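Fibrillarin-like rRNA/tRNA 2'-O-methyltransferase (Aeropyrum pernix, PDB 4DF3) probably uses S-adenosyl-L-methionine to methylate ribose 2'-hydroxyls of rRNA and tRNA at sites selected by a guide RNA. Local coordinates at residues A[31-36]-A[94-99]; A[159-164]-A[198-203]; A[177-182]-A[224-229]. The protein carries 2 engineered substitutions. All coordinates share one frame; numbering follows the deposited sequence.

Overall arrangement
Following the chain from the N terminus, interaction 1 comes first: residues 94-99, on the helix that follows the first strand of the mixed sheet, fold back on the turn at 31-36, tying the N-terminal antiparallel sheet to the methyltransferase domain. It closes its loop before the other two open. Interactions 2 and 3 cross, their segments following one another as 159-164, 177-182, 198-203 and 224-229. Interaction 3 inserts the last strand into the mixed sheet, and interaction 2 pairs two helices lying against that sheet. They touch where Gln160 NE2 meets Ala181 O at 2.8 Å, whereas the centre of interaction 1 is about 31 Å and 22 Å from those of interactions 2 and 3.

Interaction 1 (A[31-36]-A[94-99]); sequences KNLVPG and HMSDII
Asp97 and Leu33 make the polar link between the turn 31-36 and the helical segment 94-99. The backbone N of Leu33 donates to Asp97 OD1 over 2.8 Å, a nearly straight bond (169° at the hydrogen) that meets the carboxylate from above its plane. With chi1 at -70°, Asp97 CG stands beside its own backbone N and opposite the carbonyl carbon, which carries the short acid across to the turn. Asparagine suits the position before Leu33, because Asn32 OD1 accepts from Val34 N at 3.0 Å and closes an Asx turn, while Asn32 ND2 binds Glu51. A water donates to Asp97 O at 2.9 Å and also lies near Lys31 O, but at a separation too short to be trusted.

The apolar share is small: Leu33 lays CD2 against Ser96, 3.5 Å from OG, a hydroxyl whose hydrogen bonds go to Asn127 and Arg125. Leu33 thus adds a small hydrocarbon contact beside the carboxylate.

Around the carboxylate, Arg125 forms a salt bridge with OD1, and Arg53 another with OD2, which also accepts from Thr30. With an alanine in place of the acid, Leu33 N and the Thr30 hydroxyl would probably lose their acceptor and both arginines this negative partner, weakening the join between the N-terminal antiparallel sheet and the methyltransferase domain. The acid is buried, and the two arginines with the backbone N-H and the threonine hydroxyl offset the cost of burying it; their combined field would be expected to favour its ionised form.

Interaction 2 (A[159-164]-A[198-203]); sequences EQAAIV and KREIKT
Two nearly parallel helices pack side by side on one face of the mixed sheet, and the first turn of helix 160-171 is met by a glutamate from helix 195-206. The axes of their short segments lie 8.6 Å apart and 11° from parallel. Such closeness suits alanine: Ala161 CB points at the other helix and sits 3.3 Å from Glu200 O. Glu200 bends at its second torsion (chi2 -66°), which brings its carboxylate to the start of the neighbouring helix. There OE1 accepts from Ala161 N at 2.7 Å, on the syn side and somewhat out of the carboxylate plane, while OE2 lies against Glu159 CA. A water donates to OE2 and accepts from Ala162 N, so a second amide of the helix start is served indirectly. The positive end of the helix dipole is likely to favour the charged acid.

Both helices belong to the Rossmann-like methyltransferase fold; helix 160-171 is the crossover of a beta-alpha-beta unit joining the parallel strands 148-153 and 176-183. Its Gln160 points inward, where OE1 accepts from N of Val155, a residue that binds S-adenosylmethionine.

About one turn beyond Glu200, Thr203 turns its methyl rather than its hydroxyl to the partner, with CG2 3.7 Å from Ala161 CB. Its OG1 instead donates to Arg199 O at 2.9 Å, within its own helix.

Interaction 3 (A[177-182]-A[224-229]); sequences YMLMAI and HAMIYA
Ile182 and Ile227 cross at a slant on the sheet face turned to helix 195-206, Ile227 CD1 lying 3.6 Å from Ile182 CG2 and close to the CD1 of that residue as well. Ile182 places CG1 anti to its backbone N (chi1 -174°), which turns the longer branch away from strand 224-229 and CG2 toward Ala225. Met180 runs alongside Ile227, both pointing the same way, and its bent end brings CE to 3.8 Å from Ile227 CD1. Further along, Met178 curls CE over the methyl of Ala229, a residue small enough to accept it. Ile227 packs on Ile201 and Met178 on Leu204 of helix 195-206, Ile182 on its Tyr197, whereas Met180 lies against Gln160 and Val164 of helix 160-171.

The strands are antiparallel and in register, joined by six backbone hydrogen bonds such as Ile227 N to Met180 O at 2.8 Å. Strand 224-229 is inserted between strands 176-183 and 211-216, giving the strand order 3-2-1-4-5-7-6 characteristic of class I S-adenosylmethionine-dependent methyltransferases.

On the other face Leu179 slants against Tyr228, its CD2 3.7 Å from Tyr228 CB, and also touches Met226 CG. The Tyr228 ring presents its edge to Tyr177, CE1 lying 3.9 Å from Tyr177 CB. Both phenol groups are anchored beyond the pair, Tyr228 OH on Glu72 and Tyr177 OH on Asp79, while Met226 packs against Ala65 of helix 61-67.

Interaction 1 (A[31-36]-A[94-99])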
loop_
_atom_site.group_PDB
_atom_site.type_symbol
_atom_site.label_atom_id
_atom_site.label_comp_id
_atom_site.label_asym_id
_atom_site.label_seq_id
_atom_site.Cartn_x
_atom_site.Cartn_y
_atom_site.Cartn_z
ATOM N N LYS A 31 5.000 -13.073 -4.001
ATOM C CA LYS A 31 6.024 -13.758 -4.766
ATOM C C LYS A 31 7.058 -12.741 -5.196
ATOM O O LYS A 31 6.723 -11.708 -5.815
ATOM C CB LYS A 31 5.406 -14.406 -6.006
ATOM C CG LYS A 31 6.389 -15.320 -6.743
ATOM C CD LYS A 31 5.674 -15.997 -7.949
ATOM C CE LYS A 31 4.808 -17.155 -7.402
ATOM N NZ LYS A 31 4.138 -17.953 -8.509
ATOM N N ASN A 32 8.315 -13.068 -4.911
ATOM C CA ASN A 32 9.375 -12.103 -5.116
ATOM C C ASN A 32 9.565 -11.772 -6.609
ATOM O O ASN A 32 9.939 -12.648 -7.411
ATOM C CB ASN A 32 10.671 -12.597 -4.443
ATOM C CG ASN A 32 11.695 -11.455 -4.232
ATOM O OD1 ASN A 32 11.516 -10.354 -4.768
ATOM N ND2 ASN A 32 12.742 -11.700 -3.411
ATOM N N LEU A 33 9.315 -10.515 -6.998
ATOM C CA LEU A 33 9.620 -10.118 -8.411
ATOM C C LEU A 33 11.116 -10.158 -8.709
ATOM O O LEU A 33 11.498 -10.214 -9.892
ATOM C CB LEU A 33 9.158 -8.701 -8.702
ATOM C CG LEU A 33 9.090 -8.243 -10.154
ATOM C CD1 LEU A 33 8.117 -9.104 -10.980
ATOM C CD2 LEU A 33 8.620 -6.764 -10.151
ATOM N N VAL A 34 11.947 -10.014 -7.671
ATOM C CA VAL A 34 13.412 -10.009 -7.868
ATOM C C VAL A 34 14.049 -11.051 -6.952
ATOM O O VAL A 34 14.562 -10.676 -5.874
ATOM C CB VAL A 34 14.026 -8.665 -7.552
ATOM C CG1 VAL A 34 15.554 -8.708 -7.984
ATOM C CG2 VAL A 34 13.347 -7.602 -8.347
ATOM N N PRO A 35 13.910 -12.340 -7.339
ATOM C CA PRO A 35 14.286 -13.463 -6.499
ATOM C C PRO A 35 15.729 -13.264 -6.119
ATOM O O PRO A 35 16.499 -12.838 -6.978
ATOM C CB PRO A 35 14.105 -14.675 -7.414
ATOM C CG PRO A 35 13.318 -14.263 -8.520
ATOM C CD PRO A 35 13.327 -12.792 -8.619
ATOM N N GLY A 36 16.056 -13.470 -4.838
ATOM C CA GLY A 36 17.395 -13.177 -4.288
ATOM C C GLY A 36 17.558 -11.831 -3.585
ATOM O O GLY A 36 18.604 -11.561 -2.990
ATOM N N HIS A 94 5.934 -4.746 -1.965
ATOM C CA HIS A 94 4.902 -5.756 -2.127
ATOM C C HIS A 94 3.886 -5.414 -3.210
ATOM O O HIS A 94 3.423 -6.361 -3.934
ATOM C CB HIS A 94 4.209 -6.062 -0.763
ATOM C CG HIS A 94 5.163 -6.658 0.241
ATOM N ND1 HIS A 94 5.521 -7.995 0.259
ATOM C CD2 HIS A 94 5.845 -6.064 1.244
ATOM C CE1 HIS A 94 6.416 -8.185 1.220
ATOM N NE2 HIS A 94 6.608 -7.032 1.846
ATOM N N MET A 95 3.539 -4.146 -3.363
ATOM C CA MET A 95 2.663 -3.768 -4.505
ATOM C C MET A 95 3.394 -4.151 -5.805
ATOM O O MET A 95 2.789 -4.731 -6.720
ATOM C CB MET A 95 2.355 -2.289 -4.521
ATOM C CG MET A 95 1.466 -1.911 -3.420
ATOM S SD MET A 95 1.369 -0.113 -3.471
ATOM C CE MET A 95 0.096 0.339 -2.300
ATOM N N SER A 96 4.700 -3.873 -5.859
ATOM C CA SER A 96 5.532 -4.175 -7.050
ATOM C C SER A 96 5.501 -5.688 -7.339
ATOM O O SER A 96 5.291 -6.074 -8.509
ATOM C CB SER A 96 6.987 -3.644 -6.849
ATOM O OG SER A 96 7.905 -4.296 -7.703
ATOM N N ASP A 97 5.628 -6.535 -6.279
ATOM C CA ASP A 97 5.456 -7.973 -6.499
ATOM C C ASP A 97 4.107 -8.342 -7.177
ATOM O O ASP A 97 4.082 -9.166 -8.074
ATOM C CB ASP A 97 5.593 -8.763 -5.192
ATOM C CG ASP A 97 7.018 -8.785 -4.659
ATOM O OD1 ASP A 97 8.004 -8.563 -5.434
ATOM O OD2 ASP A 97 7.180 -9.076 -3.435
ATOM N N ILE A 98 3.005 -7.796 -6.648
ATOM C CA ILE A 98 1.641 -8.167 -7.099
ATOM C C ILE A 98 1.370 -7.694 -8.491
ATOM O O ILE A 98 0.878 -8.457 -9.339
ATOM C CB ILE A 98 0.594 -7.595 -6.101
ATOM C CG1 ILE A 98 0.805 -8.338 -4.759
ATOM C CG2 ILE A 98 -0.854 -7.825 -6.545
ATOM C CD1 ILE A 98 0.115 -7.581 -3.591
ATOM N N ILE A 99 1.727 -6.436 -8.744
ATOM C CA ILE A 99 1.407 -5.839 -10.058
ATOM C C ILE A 99 2.220 -6.405 -11.180
ATOM O O ILE A 99 1.765 -6.391 -12.339
ATOM C CB ILE A 99 1.501 -4.271 -10.084
ATOM C CG1 ILE A 99 2.924 -3.775 -9.977
ATOM C CG2 ILE A 99 0.566 -3.689 -9.000
ATOM C CD1 ILE A 99 3.021 -2.203 -9.757
HETATM O O HOH W 1 6.140 -11.138 -8.223
#

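Interaction 2 (A[159-164]-A[198-203])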
loop_
_atom_site.group_PDB
_atom_site.type_symbol
_atom_site.label_atom_id
_atom_site.label_comp_id
_atom_site.label_asym_id
_atom_site.label_seq_id
_atom_site.Cartn_x
_atom_site.Cartn_y
_atom_site.Cartn_z
ATOM N N GLU A 159 -4.794 16.702 7.110
ATOM C CA GLU A 159 -5.464 17.153 5.881
ATOM C C GLU A 159 -4.924 16.434 4.647
ATOM O O GLU A 159 -4.843 16.972 3.491
ATOM C CB GLU A 159 -5.444 18.691 5.766
ATOM C CG GLU A 159 -6.407 19.362 6.824
ATOM C CD GLU A 159 -6.443 20.882 6.723
ATOM O OE1 GLU A 159 -6.120 21.441 5.659
ATOM O OE2 GLU A 159 -6.812 21.543 7.719
ATOM N N GLN A 160 -4.719 15.143 4.869
ATOM C CA GLN A 160 -4.331 14.267 3.793
ATOM C C GLN A 160 -5.445 14.101 2.753
ATOM O O GLN A 160 -5.130 13.944 1.528
ATOM C CB GLN A 160 -3.870 12.930 4.383
ATOM C CG GLN A 160 -3.366 11.976 3.320
ATOM C CD GLN A 160 -2.756 10.751 3.918
ATOM O OE1 GLN A 160 -1.759 10.269 3.417
ATOM N NE2 GLN A 160 -3.317 10.271 5.042
ATOM N N ALA A 161 -6.729 14.173 3.185
ATOM C CA ALA A 161 -7.814 13.926 2.264
ATOM C C ALA A 161 -7.818 14.968 1.128
ATOM O O ALA A 161 -8.063 14.596 -0.009
ATOM C CB ALA A 161 -9.159 13.832 2.952
ATOM N N ALA A 162 -7.550 16.238 1.446
ATOM C CA ALA A 162 -7.419 17.293 0.402
ATOM C C ALA A 162 -6.296 16.982 -0.578
ATOM O O ALA A 162 -6.473 17.200 -1.766
ATOM C CB ALA A 162 -7.190 18.698 1.061
ATOM N N ILE A 163 -5.183 16.448 -0.074
ATOM C CA ILE A 163 -4.042 16.074 -0.959
ATOM C C ILE A 163 -4.509 14.931 -1.864
ATOM O O ILE A 163 -4.231 14.920 -3.103
ATOM C CB ILE A 163 -2.827 15.628 -0.133
ATOM C CG1 ILE A 163 -2.346 16.807 0.720
ATOM C CG2 ILE A 163 -1.700 14.956 -1.044
ATOM C CD1 ILE A 163 -1.247 16.425 1.673
ATOM N N VAL A 164 -5.171 13.940 -1.235
ATOM C CA VAL A 164 -5.748 12.826 -2.028
ATOM C C VAL A 164 -6.676 13.295 -3.122
ATOM O O VAL A 164 -6.530 12.834 -4.296
ATOM C CB VAL A 164 -6.430 11.787 -1.141
ATOM C CG1 VAL A 164 -7.282 10.765 -1.954
ATOM C CG2 VAL A 164 -5.308 11.057 -0.268
ATOM N N LYS A 198 -13.871 12.689 11.052
ATOM C CA LYS A 198 -15.075 12.998 10.276
ATOM C C LYS A 198 -14.867 13.959 9.081
ATOM O O LYS A 198 -15.461 13.785 7.989
ATOM C CB LYS A 198 -16.157 13.588 11.206
ATOM C CG LYS A 198 -17.489 12.925 11.008
ATOM C CD LYS A 198 -18.580 13.615 11.788
ATOM C CE LYS A 198 -18.178 13.814 13.247
ATOM N NZ LYS A 198 -19.386 14.051 14.111
ATOM N N ARG A 199 -14.034 14.963 9.295
ATOM C CA ARG A 199 -13.768 15.986 8.309
ATOM C C ARG A 199 -12.925 15.428 7.162
ATOM O O ARG A 199 -13.192 15.734 6.001
ATOM C CB ARG A 199 -13.076 17.149 8.991
ATOM C CG ARG A 199 -12.798 18.375 8.133
ATOM C CD ARG A 199 -13.349 19.640 8.813
ATOM N NE ARG A 199 -12.850 19.748 10.186
ATOM C CZ ARG A 199 -13.558 20.168 11.235
ATOM N NH1 ARG A 199 -14.833 20.506 11.124
ATOM N NH2 ARG A 199 -12.978 20.221 12.424
ATOM N N GLU A 200 -11.921 14.595 7.475
ATOM C CA GLU A 200 -11.190 13.860 6.396
ATOM C C GLU A 200 -12.161 13.096 5.555
ATOM O O GLU A 200 -12.090 13.120 4.349
ATOM C CB GLU A 200 -10.121 12.907 6.962
ATOM C CG GLU A 200 -9.016 13.659 7.585
ATOM C CD GLU A 200 -8.201 14.501 6.543
ATOM O OE1 GLU A 200 -7.387 13.909 5.834
ATOM O OE2 GLU A 200 -8.395 15.727 6.461
ATOM N N ILE A 201 -13.075 12.361 6.190
ATOM C CA ILE A 201 -13.970 11.509 5.386
ATOM C C ILE A 201 -14.870 12.386 4.531
ATOM O O ILE A 201 -15.199 12.029 3.404
ATOM C CB ILE A 201 -14.849 10.598 6.293
ATOM C CG1 ILE A 201 -13.969 9.711 7.192
ATOM C CG2 ILE A 201 -15.959 9.820 5.475
ATOM C CD1 ILE A 201 -13.392 8.484 6.514
ATOM N N LYS A 202 -15.317 13.526 5.086
ATOM C CA LYS A 202 -16.232 14.374 4.339
ATOM C C LYS A 202 -15.508 14.982 3.127
ATOM O O LYS A 202 -16.066 15.126 2.063
ATOM C CB LYS A 202 -16.795 15.489 5.243
ATOM C CG LYS A 202 -17.780 16.441 4.514
ATOM C CD LYS A 202 -18.622 17.220 5.606
ATOM C CE LYS A 202 -19.700 18.170 5.061
ATOM N NZ LYS A 202 -19.146 19.207 4.164
ATOM N N THR A 203 -14.240 15.309 3.322
ATOM C CA THR A 203 -13.398 15.859 2.231
ATOM C C THR A 203 -13.318 14.849 1.092
ATOM O O THR A 203 -13.439 15.204 -0.077
ATOM C CB THR A 203 -12.023 16.258 2.815
ATOM O OG1 THR A 203 -12.227 17.279 3.800
ATOM C CG2 THR A 203 -11.077 16.798 1.760
HETATM O O HOH W 2 -5.744 12.043 6.799
HETATM O O HOH W 3 -8.018 17.277 4.181
#

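Interaction 3 (A[177-182]-A[224-229])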
loop_
_atom_site.group_PDB
_atom_site.type_symbol
_atom_site.label_atom_id
_atom_site.label_comp_id
_atom_site.label_asym_id
_atom_site.label_seq_id
_atom_site.Cartn_x
_atom_site.Cartn_y
_atom_site.Cartn_z
ATOM N N TYR A 177 -9.421 2.850 -7.508
ATOM C CA TYR A 177 -9.520 2.734 -6.060
ATOM C C TYR A 177 -8.622 3.727 -5.336
ATOM O O TYR A 177 -7.600 4.167 -5.857
ATOM C CB TYR A 177 -9.131 1.325 -5.651
ATOM C CG TYR A 177 -7.780 0.788 -6.109
ATOM C CD1 TYR A 177 -6.621 0.988 -5.336
ATOM C CD2 TYR A 177 -7.647 0.082 -7.381
ATOM C CE1 TYR A 177 -5.393 0.480 -5.714
ATOM C CE2 TYR A 177 -6.388 -0.428 -7.773
ATOM C CZ TYR A 177 -5.266 -0.202 -6.951
ATOM O OH TYR A 177 -4.029 -0.722 -7.312
ATOM N N MET A 178 -8.999 4.062 -4.112
ATOM C CA MET A 178 -8.205 4.984 -3.293
ATOM C C MET A 178 -8.086 4.344 -1.941
ATOM O O MET A 178 -9.116 3.980 -1.306
ATOM C CB MET A 178 -8.997 6.330 -3.155
ATOM C CG MET A 178 -8.220 7.535 -2.552
ATOM S SD MET A 178 -7.830 7.288 -0.816
ATOM C CE MET A 178 -9.440 7.236 -0.137
ATOM N N LEU A 179 -6.846 4.082 -1.518
ATOM C CA LEU A 179 -6.601 3.563 -0.182
ATOM C C LEU A 179 -5.828 4.640 0.542
ATOM O O LEU A 179 -4.797 5.141 0.059
ATOM C CB LEU A 179 -5.743 2.300 -0.264
ATOM C CG LEU A 179 -6.484 1.062 -0.811
ATOM C CD1 LEU A 179 -5.403 0.022 -1.293
ATOM C CD2 LEU A 179 -7.405 0.441 0.296
ATOM N N MET A 180 -6.341 5.002 1.704
ATOM C CA MET A 180 -5.728 6.121 2.516
ATOM C C MET A 180 -5.519 5.663 3.996
ATOM O O MET A 180 -6.459 5.223 4.660
ATOM C CB MET A 180 -6.540 7.442 2.476
ATOM C CG MET A 180 -5.723 8.588 3.122
ATOM S SD MET A 180 -6.691 10.128 3.047
ATOM C CE MET A 180 -7.747 10.082 4.463
ATOM N N ALA A 181 -4.274 5.648 4.442
ATOM C CA ALA A 181 -3.994 5.456 5.871
ATOM C C ALA A 181 -4.280 6.765 6.608
ATOM O O ALA A 181 -3.683 7.807 6.317
ATOM C CB ALA A 181 -2.521 5.083 6.057
ATOM N N ILE A 182 -5.151 6.698 7.605
ATOM C CA ILE A 182 -5.575 7.861 8.370
ATOM C C ILE A 182 -5.255 7.637 9.872
ATOM O O ILE A 182 -5.460 6.523 10.379
ATOM C CB ILE A 182 -7.128 8.097 8.169
ATOM C CG1 ILE A 182 -7.555 9.408 8.840
ATOM C CG2 ILE A 182 -7.982 6.949 8.615
ATOM C CD1 ILE A 182 -9.049 9.781 8.471
ATOM N N HIS A 224 -3.738 4.011 13.434
ATOM C CA HIS A 224 -4.242 4.274 12.065
ATOM C C HIS A 224 -5.365 3.322 11.663
ATOM O O HIS A 224 -5.431 2.186 12.190
ATOM C CB HIS A 224 -3.103 4.143 11.031
ATOM C CG HIS A 224 -2.066 5.212 11.155
ATOM N ND1 HIS A 224 -0.983 5.114 12.000
ATOM C CD2 HIS A 224 -1.922 6.384 10.479
ATOM C CE1 HIS A 224 -0.230 6.205 11.872
ATOM N NE2 HIS A 224 -0.759 6.967 10.923
ATOM N N ALA A 225 -6.183 3.757 10.713
ATOM C CA ALA A 225 -7.136 2.904 10.037
ATOM C C ALA A 225 -6.777 3.004 8.566
ATOM O O ALA A 225 -6.124 3.963 8.133
ATOM C CB ALA A 225 -8.580 3.484 10.278
ATOM N N MET A 226 -7.264 2.079 7.781
ATOM C CA MET A 226 -7.209 2.160 6.313
ATOM C C MET A 226 -8.573 2.445 5.705
ATOM O O MET A 226 -9.531 1.670 5.940
ATOM C CB MET A 226 -6.619 0.833 5.819
ATOM C CG MET A 226 -6.431 0.774 4.209
ATOM S SD MET A 226 -5.109 1.947 3.769
ATOM C CE MET A 226 -3.684 0.929 4.280
ATOM N N ILE A 227 -8.667 3.567 4.976
ATOM C CA ILE A 227 -9.936 3.934 4.341
ATOM C C ILE A 227 -9.835 3.436 2.896
ATOM O O ILE A 227 -8.806 3.644 2.257
ATOM C CB ILE A 227 -10.099 5.455 4.302
ATOM C CG1 ILE A 227 -10.327 5.977 5.723
ATOM C CG2 ILE A 227 -11.348 5.835 3.405
ATOM C CD1 ILE A 227 -10.120 7.469 5.809
ATOM N N TYR A 228 -10.900 2.785 2.411
ATOM C CA TYR A 228 -10.937 2.281 1.041
ATOM C C TYR A 228 -12.144 2.909 0.323
ATOM O O TYR A 228 -13.292 2.802 0.803
ATOM C CB TYR A 228 -11.036 0.724 1.085
ATOM C CG TYR A 228 -11.335 0.067 -0.192
ATOM C CD1 TYR A 228 -10.816 0.542 -1.397
ATOM C CD2 TYR A 228 -12.094 -1.120 -0.210
ATOM C CE1 TYR A 228 -11.044 -0.099 -2.600
ATOM C CE2 TYR A 228 -12.352 -1.783 -1.416
ATOM C CZ TYR A 228 -11.841 -1.264 -2.625
ATOM O OH TYR A 228 -12.070 -1.931 -3.831
ATOM N N ALA A 229 -11.893 3.623 -0.773
ATOM C CA ALA A 229 -12.975 4.330 -1.466
ATOM C C ALA A 229 -12.827 4.128 -2.997
ATOM O O ALA A 229 -11.741 3.744 -3.492
ATOM C CB ALA A 229 -13.013 5.744 -1.100
#